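Local coordinates for protein dihydropyrimidinase (Brevibacillus agri, PDB 3SFW) that probably catalyses the zinc-dependent, reversible hydrolytic opening of dihydropyrimidine rings at their cyclic amide bond, as other dihydropyrimidinases of the amidohydrolase superfamily do, at residues M1-N7 / A19-G25; A178-A184 / Q234-H239; P398-I404 / G420-D426. One frame throughout, in Å; residues are numbered along the deposited sequence.

Contact 1: M1-N7 / A19-G25; sequences MKKWIRN and ADVLIDG
Asp20 OD2 is gripped from several directions: Arg6 NE reaches it at 3.1 Å in a salt bridge, a water donates to it at 2.6 Å while accepting from Trp4 NE1, and a second water lies 3.0 Å from Asp20 OD2. The arginine N-H comes from above the carboxylate plane, 51° out of it, and the guanidinium stands nearly upright to the carboxylate. The other oxygen, Asp20 OD1, takes the backbone N of Asn7 at 2.9 Å, so one carboxylate holds both the Arg6 side chain and the main chain at Asn7. Arg6 CD lies over the centre of the Trp4 ring, and the bend at chi3 (68°) then swings the guanidinium so that one face lies against Trp4 CZ2. The indole turns its edge to Val21 O, and Trp4 CB meets Leu22 CD1 on the same side of the sheet. On the other side Ile5 CD1 meets Ile23 CD1 at 3.8 Å. Between these faces the backbones pair in antiparallel register, Ile23 N donating to Lys3 O at 2.8 Å and Ile5 N to Val21 O at 2.8 Å. Lys3 NZ bonds Gly434 O. Strands 27-32 and 41-44 flank the pair, making it the antiparallel centre of a four-stranded mixed sheet in the small β-rich domain that accompanies the barrel in dihydropyrimidinases.

Contact 2: A178-A184 / Q234-H239; sequences ALVQVHA and QLYVVH. With ZN (zinc ion), chain D.
His183 and His239 meet almost at right angles, their planes 85° apart and ring centroids 4.4 Å apart, with the edge of His239 turned to the face of His183. His239 CE1 sits over that face, nearer its rim than its centre. The zinc ion fixes this offset edge-to-face pair: His183 ND1 and His239 NE2 each bind it at 2.2 Å, and two waters and the carboxylated Lys150 also belong to the site. Glu185 accepts from His183 NE2 and so helps hold the first ring's rotation, while Val238 CG2 lies over the centre of the His239 ring. Both ligands lie at the C-terminal side of neighbouring parallel strands, 180-182 and 234-237, where a TIM-barrel amidohydrolase carries its metal centre. Further back, Gln181 runs alongside Tyr236 in the same direction, with Gln181 CG 3.9 Å from Tyr236 CD1; the phenol end goes on to Glu262 and Thr311. Leu179 crosses Tyr236 at a slant and rests CD2 on its CB. Tyr236 N donates to Val180 O at 2.8 Å. On the face toward helices 163-176 and 214-230, Val182 CG2 meets Leu235 CD1 at 3.9 Å. Gln234 folds back at chi2 (-95°), bringing NE2 to Ala178 O at 3.0 Å from above the carbonyl plane.

Contact 3: P398-I404 / G420-D426; sequences PTVQRTI and GMQVHGD
Arg402 leaves the strand on the same face of the sheet as Val423, its partner in an antiparallel hydrogen-bonded pair. From CB the chain sets CG between the backbone N and the carbonyl carbon (chi1 66°), which brings CG to 3.7 Å from Val423 CG2. It then runs extended, CD passing 3.6 Å from Asp426 OD1. NE donates to Gly425 O at 3.0 Å, in the plane of both the guanidinium and the carbonyl; NH2 adds a weak bond to the same oxygen. Asp426 OD1, 3.4 Å from NE, lies well out of the guanidinium plane, a salt bridge of charges without an aimed N-H. Asp426 OD2 pairs with Lys441. A leucine here would probably leave Gly425 O without these side-chain donors and Asp426 OD1 without the nearby guanidinium charge. On the opposite face Gln401 CG packs over the His424 ring, 3.6 Å from its centroid, a CH-pi contact. Along the ladder, Gly425 N donates to Val400 O at 2.8 Å, and at the far end Ile404 CD1 meets Val423 CG1 at 4.0 Å. The side bearing Val423 rests on Thr347 and Ser351 of helix 345-354, so this antiparallel pair of strands 393-403 and 422-432 lies against that helix within the larger mixed sheet.

In the fold
The chain opens with contact 1, where strand 2-6 meets strand 20-24 and closes a short loop holding strands 9-11 and 16-18. It then enters the barrel, and contact 2 joins two parallel strands across 49 mostly helical residues. Contact 3 comes last, bringing the chain back on itself over a 15-residue excursion without helix or strand. The three loops follow in series: none nests within or crosses another. Contact 2, near the chain's centre, lies on the opposite side of that centre from each of the others. Contacts 1 and 3 approach within about 10 Å between nearest atoms, and strand 49-59 links their surroundings, packing on contact 1 and pairing with strand 393-403.

Contact 1: M1-N7 / A19-G25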
loop_
_atom_site.group_PDB
_atom_site.type_symbol
_atom_site.label_atom_id
_atom_site.label_comp_id
_atom_site.label_asym_id
_atom_site.label_seq_id
_atom_site.Cartn_x
_atom_site.Cartn_y
_atom_site.Cartn_z
ATOM N N MET A 1 9.626 -55.100 -8.834
ATOM C CA MET A 1 11.044 -55.106 -9.246
ATOM C C MET A 1 11.864 -53.884 -8.764
ATOM O O MET A 1 11.330 -52.932 -8.149
ATOM C CB MET A 1 11.170 -55.358 -10.763
ATOM C CG MET A 1 10.667 -54.256 -11.712
ATOM S SD MET A 1 10.698 -54.807 -13.498
ATOM C CE MET A 1 9.339 -56.001 -13.495
ATOM N N LYS A 2 13.172 -53.982 -8.936
ATOM C CA LYS A 2 14.061 -52.901 -8.558
ATOM C C LYS A 2 14.537 -52.193 -9.803
ATOM O O LYS A 2 14.836 -52.821 -10.841
ATOM C CB LYS A 2 15.251 -53.417 -7.754
ATOM C CG LYS A 2 14.877 -53.914 -6.363
ATOM C CD LYS A 2 15.962 -54.839 -5.809
ATOM C CE LYS A 2 17.153 -54.060 -5.316
ATOM N NZ LYS A 2 18.018 -54.878 -4.396
ATOM N N LYS A 3 14.681 -50.880 -9.692
ATOM C CA LYS A 3 15.203 -50.075 -10.785
ATOM C C LYS A 3 16.266 -49.140 -10.237
ATOM O O LYS A 3 16.062 -48.523 -9.197
ATOM C CB LYS A 3 14.075 -49.244 -11.422
ATOM C CG LYS A 3 12.984 -50.124 -12.133
ATOM C CD LYS A 3 11.877 -49.230 -12.704
ATOM C CE LYS A 3 10.755 -50.071 -13.407
ATOM N NZ LYS A 3 9.985 -51.000 -12.493
ATOM N N TRP A 4 17.389 -49.057 -10.933
ATOM C CA TRP A 4 18.547 -48.289 -10.493
ATOM C C TRP A 4 18.806 -47.227 -11.546
ATOM O O TRP A 4 19.280 -47.528 -12.656
ATOM C CB TRP A 4 19.755 -49.237 -10.403
ATOM C CG TRP A 4 20.996 -48.709 -9.739
ATOM C CD1 TRP A 4 21.133 -47.582 -8.970
ATOM C CD2 TRP A 4 22.277 -49.343 -9.759
ATOM N NE1 TRP A 4 22.452 -47.461 -8.547
ATOM C CE2 TRP A 4 23.167 -48.528 -9.022
ATOM C CE3 TRP A 4 22.758 -50.542 -10.316
ATOM C CZ2 TRP A 4 24.520 -48.885 -8.816
ATOM C CZ3 TRP A 4 24.100 -50.871 -10.149
ATOM C CH2 TRP A 4 24.965 -50.049 -9.400
ATOM N N ILE A 5 18.364 -45.994 -11.262
ATOM C CA ILE A 5 18.508 -44.910 -12.198
ATOM C C ILE A 5 19.864 -44.249 -11.980
ATOM O O ILE A 5 20.107 -43.612 -10.906
ATOM C CB ILE A 5 17.389 -43.847 -12.042
ATOM C CG1 ILE A 5 15.991 -44.494 -11.985
ATOM C CG2 ILE A 5 17.485 -42.796 -13.109
ATOM C CD1 ILE A 5 14.837 -43.453 -11.667
ATOM N N ARG A 6 20.737 -44.376 -12.973
ATOM C CA ARG A 6 22.169 -43.989 -12.809
ATOM C C ARG A 6 22.619 -42.805 -13.652
ATOM O O ARG A 6 22.140 -42.590 -14.776
ATOM C CB ARG A 6 23.081 -45.181 -13.147
ATOM C CG ARG A 6 22.761 -46.454 -12.354
ATOM C CD ARG A 6 23.931 -47.412 -12.450
ATOM N NE ARG A 6 25.076 -46.858 -11.730
ATOM C CZ ARG A 6 26.266 -47.449 -11.650
ATOM N NH1 ARG A 6 26.474 -48.600 -12.274
ATOM N NH2 ARG A 6 27.245 -46.880 -10.951
ATOM N N ASN A 7 23.530 -42.015 -13.091
ATOM C CA ASN A 7 24.251 -41.011 -13.866
ATOM C C ASN A 7 23.463 -39.741 -14.155
ATOM O O ASN A 7 23.877 -38.963 -15.011
ATOM C CB ASN A 7 24.736 -41.589 -15.212
ATOM C CG ASN A 7 25.512 -42.876 -15.053
ATOM O OD1 ASN A 7 26.327 -43.006 -14.131
ATOM N ND2 ASN A 7 25.273 -43.854 -15.966
ATOM N N ALA A 19 23.605 -38.141 -8.246
ATOM C CA ALA A 19 23.647 -39.409 -7.552
ATOM C C ALA A 19 22.731 -40.356 -8.272
ATOM O O ALA A 19 21.941 -39.922 -9.130
ATOM C CB ALA A 19 23.167 -39.251 -6.093
ATOM N N ASP A 20 22.818 -41.631 -7.906
ATOM C CA ASP A 20 21.888 -42.632 -8.418
ATOM C C ASP A 20 20.700 -42.824 -7.485
ATOM O O ASP A 20 20.798 -42.658 -6.257
ATOM C CB ASP A 20 22.601 -43.953 -8.613
ATOM C CG ASP A 20 23.783 -43.852 -9.580
ATOM O OD1 ASP A 20 23.916 -42.857 -10.330
ATOM O OD2 ASP A 20 24.607 -44.773 -9.524
ATOM N N VAL A 21 19.587 -43.252 -8.048
ATOM C CA VAL A 21 18.376 -43.483 -7.248
ATOM C C VAL A 21 17.953 -44.923 -7.410
ATOM O O VAL A 21 17.827 -45.408 -8.534
ATOM C CB VAL A 21 17.236 -42.541 -7.725
ATOM C CG1 VAL A 21 15.914 -42.829 -6.991
ATOM C CG2 VAL A 21 17.654 -41.076 -7.509
ATOM N N LEU A 22 17.736 -45.596 -6.281
ATOM C CA LEU A 22 17.276 -46.981 -6.272
ATOM C C LEU A 22 15.818 -47.083 -5.870
ATOM O O LEU A 22 15.406 -46.580 -4.799
ATOM C CB LEU A 22 18.139 -47.818 -5.302
ATOM C CG LEU A 22 17.739 -49.304 -5.194
ATOM C CD1 LEU A 22 17.936 -49.921 -6.599
ATOM C CD2 LEU A 22 18.707 -49.966 -4.170
ATOM N N ILE A 23 15.019 -47.676 -6.764
ATOM C CA ILE A 23 13.604 -47.901 -6.521
ATOM C C ILE A 23 13.389 -49.379 -6.237
ATOM O O ILE A 23 14.027 -50.215 -6.860
ATOM C CB ILE A 23 12.809 -47.546 -7.811
ATOM C CG1 ILE A 23 12.932 -46.037 -8.114
ATOM C CG2 ILE A 23 11.302 -47.887 -7.643
ATOM C CD1 ILE A 23 12.502 -45.665 -9.552
ATOM N N ASP A 24 12.554 -49.699 -5.253
ATOM C CA ASP A 24 12.188 -51.113 -4.993
ATOM C C ASP A 24 10.682 -51.148 -4.888
ATOM O O ASP A 24 10.097 -50.489 -4.040
ATOM C CB ASP A 24 12.831 -51.616 -3.688
ATOM C CG ASP A 24 12.652 -53.143 -3.476
ATOM O OD1 ASP A 24 12.018 -53.812 -4.301
ATOM O OD2 ASP A 24 13.207 -53.671 -2.504
ATOM N N GLY A 25 10.027 -51.736 -5.884
ATOM C CA GLY A 25 8.585 -51.727 -5.850
ATOM C C GLY A 25 8.071 -50.318 -6.210
ATOM O O GLY A 25 8.442 -49.784 -7.241
HETATM O O HOH W 1 9.762 -50.982 -9.482
HETATM O O HOH W 2 24.673 -45.671 -7.075
HETATM O O HOH W 3 20.745 -40.907 -11.462
HETATM O O HOH W 4 26.575 -43.947 -11.665
#

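Contact 2: A178-A184 / Q234-H239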
loop_
_atom_site.group_PDB
_atom_site.type_symbol
_atom_site.label_atom_id
_atom_site.label_comp_id
_atom_site.label_asym_id
_atom_site.label_seq_id
_atom_site.Cartn_x
_atom_site.Cartn_y
_atom_site.Cartn_z
ATOM N N ALA A 178 -9.733 -28.159 6.226
ATOM C CA ALA A 178 -9.737 -28.119 4.768
ATOM C C ALA A 178 -9.193 -26.796 4.281
ATOM O O ALA A 178 -9.384 -25.760 4.926
ATOM C CB ALA A 178 -11.178 -28.332 4.203
ATOM N N LEU A 179 -8.675 -26.828 3.057
ATOM C CA LEU A 179 -8.247 -25.599 2.346
ATOM C C LEU A 179 -9.418 -25.199 1.420
ATOM O O LEU A 179 -10.028 -26.080 0.794
ATOM C CB LEU A 179 -7.032 -25.969 1.467
ATOM C CG LEU A 179 -6.444 -24.839 0.595
ATOM C CD1 LEU A 179 -5.949 -23.713 1.463
ATOM C CD2 LEU A 179 -5.322 -25.463 -0.200
ATOM N N VAL A 180 -9.785 -23.916 1.421
ATOM C CA VAL A 180 -10.861 -23.421 0.535
ATOM C C VAL A 180 -10.172 -22.780 -0.679
ATOM O O VAL A 180 -9.360 -21.886 -0.521
ATOM C CB VAL A 180 -11.771 -22.406 1.240
ATOM C CG1 VAL A 180 -12.814 -21.851 0.235
ATOM C CG2 VAL A 180 -12.541 -23.109 2.387
ATOM N N GLN A 181 -10.566 -23.247 -1.868
ATOM C CA GLN A 181 -10.134 -22.697 -3.141
ATOM C C GLN A 181 -11.216 -21.755 -3.644
ATOM O O GLN A 181 -12.394 -22.089 -3.541
ATOM C CB GLN A 181 -10.014 -23.809 -4.129
ATOM C CG GLN A 181 -8.852 -24.755 -3.833
ATOM C CD GLN A 181 -9.013 -26.030 -4.603
ATOM O OE1 GLN A 181 -8.234 -26.332 -5.544
ATOM N NE2 GLN A 181 -10.005 -26.758 -4.265
ATOM N N VAL A 182 -10.829 -20.623 -4.236
ATOM C CA VAL A 182 -11.822 -19.828 -4.949
ATOM C C VAL A 182 -11.457 -19.602 -6.402
ATOM O O VAL A 182 -10.341 -19.231 -6.692
ATOM C CB VAL A 182 -12.031 -18.464 -4.250
ATOM C CG1 VAL A 182 -12.659 -17.499 -5.145
ATOM C CG2 VAL A 182 -12.834 -18.650 -2.954
ATOM N N HIS A 183 -12.481 -19.608 -7.267
ATOM C CA HIS A 183 -12.437 -18.944 -8.577
ATOM C C HIS A 183 -12.926 -17.512 -8.327
ATOM O O HIS A 183 -14.127 -17.300 -8.086
ATOM C CB HIS A 183 -13.397 -19.650 -9.599
ATOM C CG HIS A 183 -13.489 -18.930 -10.920
ATOM N ND1 HIS A 183 -13.080 -19.488 -12.120
ATOM C CD2 HIS A 183 -13.905 -17.666 -11.208
ATOM C CE1 HIS A 183 -13.280 -18.607 -13.092
ATOM N NE2 HIS A 183 -13.758 -17.491 -12.564
ATOM N N ALA A 184 -12.001 -16.542 -8.360
ATOM C CA ALA A 184 -12.325 -15.190 -7.856
ATOM C C ALA A 184 -12.518 -14.221 -9.030
ATOM O O ALA A 184 -11.598 -13.471 -9.392
ATOM C CB ALA A 184 -11.197 -14.666 -6.896
ATOM N N GLN A 234 -8.037 -20.772 5.833
ATOM C CA GLN A 234 -6.919 -20.781 4.866
ATOM C C GLN A 234 -7.485 -20.819 3.448
ATOM O O GLN A 234 -8.458 -21.523 3.190
ATOM C CB GLN A 234 -5.974 -21.969 5.098
ATOM C CG GLN A 234 -6.704 -23.345 5.335
ATOM C CD GLN A 234 -6.890 -23.642 6.848
ATOM O OE1 GLN A 234 -6.249 -23.030 7.706
ATOM N NE2 GLN A 234 -7.812 -24.550 7.170
ATOM N N LEU A 235 -6.906 -20.010 2.545
ATOM C CA LEU A 235 -7.516 -19.736 1.248
ATOM C C LEU A 235 -6.494 -20.018 0.178
ATOM O O LEU A 235 -5.314 -19.692 0.345
ATOM C CB LEU A 235 -7.905 -18.234 1.147
ATOM C CG LEU A 235 -8.544 -17.823 -0.207
ATOM C CD1 LEU A 235 -10.022 -18.384 -0.249
ATOM C CD2 LEU A 235 -8.607 -16.292 -0.273
ATOM N N TYR A 236 -6.945 -20.611 -0.922
ATOM C CA TYR A 236 -6.099 -20.827 -2.092
ATOM C C TYR A 236 -6.806 -20.240 -3.313
ATOM O O TYR A 236 -7.872 -20.647 -3.666
ATOM C CB TYR A 236 -5.855 -22.327 -2.251
ATOM C CG TYR A 236 -5.012 -22.739 -3.442
ATOM C CD1 TYR A 236 -5.579 -22.835 -4.723
ATOM C CD2 TYR A 236 -3.708 -23.233 -3.248
ATOM C CE1 TYR A 236 -4.838 -23.359 -5.811
ATOM C CE2 TYR A 236 -2.943 -23.716 -4.311
ATOM C CZ TYR A 236 -3.503 -23.768 -5.585
ATOM O OH TYR A 236 -2.816 -24.403 -6.601
ATOM N N VAL A 237 -6.238 -19.189 -3.869
ATOM C CA VAL A 237 -6.847 -18.507 -4.994
ATOM C C VAL A 237 -6.366 -19.178 -6.276
ATOM O O VAL A 237 -5.168 -19.115 -6.606
ATOM C CB VAL A 237 -6.456 -17.002 -5.034
ATOM C CG1 VAL A 237 -7.265 -16.284 -6.182
ATOM C CG2 VAL A 237 -6.718 -16.323 -3.653
ATOM N N VAL A 238 -7.281 -19.792 -7.045
ATOM C CA VAL A 238 -6.834 -20.535 -8.243
ATOM C C VAL A 238 -6.671 -19.513 -9.391
ATOM O O VAL A 238 -7.183 -18.396 -9.306
ATOM C CB VAL A 238 -7.843 -21.640 -8.715
ATOM C CG1 VAL A 238 -8.157 -22.631 -7.561
ATOM C CG2 VAL A 238 -9.164 -21.007 -9.209
ATOM N N HIS A 239 -5.892 -19.904 -10.396
ATOM C CA HIS A 239 -5.645 -19.074 -11.589
ATOM C C HIS A 239 -5.649 -17.569 -11.308
ATOM O O HIS A 239 -6.449 -16.842 -11.887
ATOM C CB HIS A 239 -6.587 -19.435 -12.798
ATOM C CG HIS A 239 -8.068 -19.507 -12.477
ATOM N ND1 HIS A 239 -8.748 -18.509 -11.797
ATOM C CD2 HIS A 239 -9.012 -20.405 -12.876
ATOM C CE1 HIS A 239 -10.042 -18.828 -11.736
ATOM N NE2 HIS A 239 -10.219 -19.963 -12.401
HETATM ZN ZN ZN D . -11.942 -21.283 -12.686
HETATM O O HOH W 5 -10.050 -22.913 5.052
HETATM O O HOH W 6 -9.240 -16.603 -9.183
HETATM O O HOH W 7 -13.560 -22.407 -13.424
HETATM O O HOH W 8 -12.163 -20.845 -14.869
#

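Contact 3: P398-I404 / G420-D426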
loop_
_atom_site.group_PDB
_atom_site.type_symbol
_atom_site.label_atom_id
_atom_site.label_comp_id
_atom_site.label_asym_id
_atom_site.label_seq_id
_atom_site.Cartn_x
_atom_site.Cartn_y
_atom_site.Cartn_z
ATOM N N PRO A 398 17.071 -31.201 -20.624
ATOM C CA PRO A 398 16.889 -29.741 -20.702
ATOM C C PRO A 398 17.444 -29.133 -22.019
ATOM O O PRO A 398 17.205 -27.955 -22.314
ATOM C CB PRO A 398 17.690 -29.239 -19.488
ATOM C CG PRO A 398 18.798 -30.288 -19.333
ATOM C CD PRO A 398 18.163 -31.597 -19.704
ATOM N N THR A 399 18.165 -29.931 -22.803
ATOM C CA THR A 399 18.889 -29.385 -23.995
ATOM C C THR A 399 18.086 -29.448 -25.310
ATOM O O THR A 399 18.377 -28.720 -26.260
ATOM C CB THR A 399 20.236 -30.130 -24.224
ATOM O OG1 THR A 399 19.992 -31.477 -24.612
ATOM C CG2 THR A 399 21.062 -30.113 -22.965
ATOM N N VAL A 400 17.059 -30.278 -25.343
ATOM C CA VAL A 400 16.313 -30.524 -26.565
ATOM C C VAL A 400 15.509 -29.299 -26.963
ATOM O O VAL A 400 14.724 -28.762 -26.174
ATOM C CB VAL A 400 15.379 -31.747 -26.384
ATOM C CG1 VAL A 400 14.448 -31.938 -27.594
ATOM C CG2 VAL A 400 16.189 -33.023 -26.028
ATOM N N GLN A 401 15.687 -28.845 -28.199
ATOM C CA GLN A 401 14.812 -27.804 -28.730
ATOM C C GLN A 401 13.682 -28.432 -29.480
ATOM O O GLN A 401 13.883 -29.346 -30.270
ATOM C CB GLN A 401 15.554 -26.916 -29.703
ATOM C CG GLN A 401 16.780 -26.281 -29.157
ATOM C CD GLN A 401 17.344 -25.300 -30.154
ATOM O OE1 GLN A 401 16.800 -24.191 -30.318
ATOM N NE2 GLN A 401 18.319 -25.763 -30.954
ATOM N N ARG A 402 12.477 -27.915 -29.283
ATOM C CA ARG A 402 11.345 -28.446 -30.044
ATOM C C ARG A 402 10.252 -27.400 -30.177
ATOM O O ARG A 402 10.340 -26.328 -29.598
ATOM C CB ARG A 402 10.818 -29.742 -29.419
ATOM C CG ARG A 402 10.209 -29.536 -28.045
ATOM C CD ARG A 402 9.785 -30.864 -27.431
ATOM N NE ARG A 402 9.459 -30.691 -26.028
ATOM C CZ ARG A 402 8.233 -30.518 -25.554
ATOM N NH1 ARG A 402 7.164 -30.590 -26.366
ATOM N NH2 ARG A 402 8.070 -30.345 -24.236
ATOM N N THR A 403 9.302 -27.664 -31.057
ATOM C CA THR A 403 8.179 -26.749 -31.244
ATOM C C THR A 403 6.923 -27.407 -30.677
ATOM O O THR A 403 6.656 -28.559 -30.950
ATOM C CB THR A 403 7.964 -26.534 -32.724
ATOM O OG1 THR A 403 9.147 -25.924 -33.251
ATOM C CG2 THR A 403 6.767 -25.628 -32.970
ATOM N N ILE A 404 6.180 -26.686 -29.855
ATOM C CA ILE A 404 4.902 -27.252 -29.374
ATOM C C ILE A 404 3.913 -27.290 -30.537
ATOM O O ILE A 404 3.696 -26.265 -31.217
ATOM C CB ILE A 404 4.351 -26.406 -28.218
ATOM C CG1 ILE A 404 5.300 -26.554 -27.012
ATOM C CG2 ILE A 404 2.943 -26.924 -27.800
ATOM C CD1 ILE A 404 4.848 -25.769 -25.746
ATOM N N GLY A 420 3.230 -23.645 -32.341
ATOM C CA GLY A 420 4.414 -22.941 -32.900
ATOM C C GLY A 420 5.412 -22.442 -31.868
ATOM O O GLY A 420 6.470 -21.942 -32.228
ATOM N N MET A 421 5.080 -22.549 -30.573
ATOM C CA MET A 421 6.004 -22.050 -29.535
ATOM C C MET A 421 7.302 -22.830 -29.497
ATOM O O MET A 421 7.304 -24.050 -29.381
ATOM C CB MET A 421 5.345 -22.104 -28.145
ATOM C CG MET A 421 6.157 -21.355 -27.083
ATOM S SD MET A 421 5.217 -21.578 -25.555
ATOM C CE MET A 421 6.376 -20.876 -24.367
ATOM N N GLN A 422 8.429 -22.136 -29.595
ATOM C CA GLN A 422 9.717 -22.817 -29.434
ATOM C C GLN A 422 10.058 -22.953 -27.952
ATOM O O GLN A 422 10.088 -21.958 -27.227
ATOM C CB GLN A 422 10.828 -22.016 -30.102
ATOM C CG GLN A 422 10.479 -21.651 -31.517
ATOM C CD GLN A 422 10.430 -22.846 -32.367
ATOM O OE1 GLN A 422 9.349 -23.275 -32.785
ATOM N NE2 GLN A 422 11.594 -23.482 -32.570
ATOM N N VAL A 423 10.430 -24.157 -27.542
ATOM C CA VAL A 423 10.880 -24.391 -26.153
ATOM C C VAL A 423 12.151 -25.201 -26.133
ATOM O O VAL A 423 12.479 -25.913 -27.107
ATOM C CB VAL A 423 9.804 -25.147 -25.346
ATOM C CG1 VAL A 423 8.510 -24.293 -25.282
ATOM C CG2 VAL A 423 9.526 -26.532 -25.972
ATOM N N HIS A 424 12.869 -25.142 -25.014
ATOM C CA HIS A 424 13.838 -26.177 -24.692
ATOM C C HIS A 424 13.317 -27.032 -23.569
ATOM O O HIS A 424 12.729 -26.516 -22.611
ATOM C CB HIS A 424 15.154 -25.542 -24.222
ATOM C CG HIS A 424 15.861 -24.782 -25.293
ATOM N ND1 HIS A 424 17.145 -25.084 -25.690
ATOM C CD2 HIS A 424 15.450 -23.757 -26.073
ATOM C CE1 HIS A 424 17.493 -24.280 -26.681
ATOM N NE2 HIS A 424 16.490 -23.452 -26.920
ATOM N N GLY A 425 13.650 -28.306 -23.624
ATOM C CA GLY A 425 13.296 -29.263 -22.574
ATOM C C GLY A 425 12.346 -30.302 -23.144
ATOM O O GLY A 425 11.436 -29.971 -23.867
ATOM N N ASP A 426 12.642 -31.574 -22.894
ATOM C CA ASP A 426 11.826 -32.669 -23.412
ATOM C C ASP A 426 11.672 -33.695 -22.276
ATOM O O ASP A 426 12.647 -34.076 -21.611
ATOM C CB ASP A 426 12.531 -33.285 -24.653
ATOM C CG ASP A 426 11.569 -34.046 -25.588
ATOM O OD1 ASP A 426 10.338 -33.887 -25.474
ATOM O OD2 ASP A 426 12.071 -34.793 -26.465
HETATM O O HOH W 9 13.640 -24.232 -29.237
#